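Local coordinates for protein c-di-GMP synthase (Capnocytophaga granulosa, PDB 6WT9) that joins two GTP molecules into the second messenger 3',3'-c-di-GMP, the signal of a CBASS system that defends bacteria against phage, at residues Tyr209-Ile214 against Asn224-Leu230. Numbering follows the deposited sequence.
Sequences YRGIQI and NRDFPFL
Ile212 and Asp226 form an antiparallel hydrogen-bonded pair: Ile212 N donates to Asp226 O and Asp226 N to Ile212 O, both at 2.9 Å and both in the carbonyl planes. Arg225 bends at chi3 (130°) and turns its guanidinium side-on to the carbonyl of Arg210, just before strand 212-216, so that NE and NH2 share one oxygen. The bond from NH2 to Arg210 O, 2.9 Å long, is the more bent and comes from above the carbonyl plane. A face of this guanidinium rests on Phe227 CZ, while Tyr195 adds a cation-pi contact. The edge of the Phe227 ring meets Tyr209 O, with CE2 at 3.3 Å; Gly211 CA lies 3.7 Å from Phe227 CD2. With chi1 at 63°, Ile212 carries CD1 to Pro228 CG at 3.7 Å while CG2 reaches Phe229 CE2. Leu230 lays CB over one face of the Tyr209 ring, a CH-pi contact 4.0 Å from the centroid, and CD1 touches CD2 of that ring. Strands 212-216 and 221-226 make a beta hairpin at the margin of the nucleotidyltransferase sheet, the second running directly into helix 228-241, with Phe227 occupying the N-cap position.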
# COMPACT_ATOMS: atom_id res chain seq x y z
N TYR A 209 -4.70 8.26 18.44
CA TYR A 209 -5.18 7.39 17.36
C TYR A 209 -6.35 6.53 17.86
O TYR A 209 -6.25 5.32 18.04
CB TYR A 209 -4.04 6.53 16.83
CG TYR A 209 -2.93 7.33 16.18
CD1 TYR A 209 -3.10 7.90 14.93
CD2 TYR A 209 -1.72 7.51 16.83
CE1 TYR A 209 -2.09 8.63 14.34
CE2 TYR A 209 -0.70 8.24 16.24
CZ TYR A 209 -0.89 8.80 14.99
OH TYR A 209 0.11 9.52 14.40
N ARG A 210 -7.48 7.21 18.08
CA ARG A 210 -8.69 6.52 18.49
C ARG A 210 -9.35 5.76 17.34
O ARG A 210 -10.26 4.96 17.59
CB ARG A 210 -9.68 7.51 19.11
CG ARG A 210 -9.75 8.86 18.40
CD ARG A 210 -10.25 9.93 19.36
NE ARG A 210 -10.24 11.26 18.75
CZ ARG A 210 -11.34 11.90 18.35
NH1 ARG A 210 -11.24 13.11 17.82
NH2 ARG A 210 -12.53 11.34 18.49
N GLY A 211 -8.91 5.99 16.11
CA GLY A 211 -9.41 5.25 14.97
C GLY A 211 -10.60 5.92 14.30
O GLY A 211 -11.20 6.88 14.80
N ILE A 212 -10.95 5.40 13.13
CA ILE A 212 -12.10 5.86 12.37
C ILE A 212 -13.06 4.69 12.20
O ILE A 212 -12.71 3.52 12.39
CB ILE A 212 -11.71 6.45 11.00
CG1 ILE A 212 -11.07 5.37 10.12
CG2 ILE A 212 -10.78 7.63 11.17
CD1 ILE A 212 -10.71 5.86 8.73
N GLN A 213 -14.30 5.03 11.85
CA GLN A 213 -15.35 4.05 11.60
C GLN A 213 -15.95 4.34 10.23
O GLN A 213 -16.52 5.41 10.02
CB GLN A 213 -16.42 4.10 12.70
CG GLN A 213 -15.86 3.81 14.09
CD GLN A 213 -16.90 3.95 15.19
OE1 GLN A 213 -17.20 2.99 15.89
NE2 GLN A 213 -17.44 5.15 15.34
N ILE A 214 -15.81 3.38 9.32
CA ILE A 214 -16.24 3.57 7.94
C ILE A 214 -17.75 3.48 7.86
O ILE A 214 -18.37 2.59 8.46
CB ILE A 214 -15.57 2.53 7.02
CG1 ILE A 214 -14.05 2.56 7.21
CG2 ILE A 214 -15.95 2.77 5.57
CD1 ILE A 214 -13.43 3.90 6.92
N ASN A 224 -16.50 -1.22 11.99
CA ASN A 224 -15.67 -1.26 13.18
C ASN A 224 -14.40 -0.43 12.98
O ASN A 224 -14.10 0.06 11.89
CB ASN A 224 -15.32 -2.70 13.55
CG ASN A 224 -16.50 -3.46 14.11
OD1 ASN A 224 -17.43 -2.87 14.66
ND2 ASN A 224 -16.47 -4.78 13.99
N ARG A 225 -13.66 -0.29 14.08
CA ARG A 225 -12.51 0.61 14.12
C ARG A 225 -11.45 0.23 13.10
O ARG A 225 -11.10 -0.94 12.94
CB ARG A 225 -11.90 0.60 15.52
CG ARG A 225 -12.13 1.86 16.34
CD ARG A 225 -11.78 1.60 17.80
NE ARG A 225 -10.90 2.62 18.35
CZ ARG A 225 -10.34 2.54 19.56
NH1 ARG A 225 -10.58 1.49 20.33
NH2 ARG A 225 -9.55 3.51 19.99
N ASP A 226 -10.93 1.24 12.41
CA ASP A 226 -9.74 1.12 11.58
C ASP A 226 -8.75 2.20 11.97
O ASP A 226 -9.14 3.25 12.49
CB ASP A 226 -10.08 1.23 10.08
CG ASP A 226 -10.83 0.03 9.55
OD1 ASP A 226 -10.64 -1.08 10.10
OD2 ASP A 226 -11.60 0.18 8.59
N PHE A 227 -7.47 1.93 11.74
CA PHE A 227 -6.39 2.82 12.17
C PHE A 227 -5.44 3.07 11.00
O PHE A 227 -4.28 2.63 11.02
CB PHE A 227 -5.64 2.22 13.36
CG PHE A 227 -6.53 1.92 14.54
CD1 PHE A 227 -7.21 0.71 14.63
CD2 PHE A 227 -6.68 2.84 15.57
CE1 PHE A 227 -8.03 0.44 15.72
CE2 PHE A 227 -7.49 2.57 16.66
CZ PHE A 227 -8.17 1.37 16.73
N PRO A 228 -5.89 3.80 9.98
CA PRO A 228 -5.05 4.00 8.79
C PRO A 228 -3.93 5.01 9.02
O PRO A 228 -2.83 4.86 8.49
CB PRO A 228 -6.04 4.49 7.74
CG PRO A 228 -7.08 5.20 8.53
CD PRO A 228 -7.20 4.47 9.84
N PHE A 229 -4.21 6.05 9.82
CA PHE A 229 -3.21 7.08 10.04
C PHE A 229 -2.10 6.59 10.96
O PHE A 229 -0.93 6.94 10.78
CB PHE A 229 -3.87 8.33 10.61
CG PHE A 229 -5.12 8.74 9.88
CD1 PHE A 229 -5.12 8.82 8.49
CD2 PHE A 229 -6.28 9.02 10.56
CE1 PHE A 229 -6.27 9.18 7.81
CE2 PHE A 229 -7.43 9.38 9.89
CZ PHE A 229 -7.42 9.46 8.51
N LEU A 230 -2.46 5.79 11.97
CA LEU A 230 -1.45 5.18 12.82
C LEU A 230 -0.58 4.21 12.03
O LEU A 230 0.64 4.16 12.23
CB LEU A 230 -2.12 4.46 13.99
CG LEU A 230 -1.22 3.64 14.92
CD1 LEU A 230 -0.14 4.51 15.54
CD2 LEU A 230 -2.05 2.96 16.00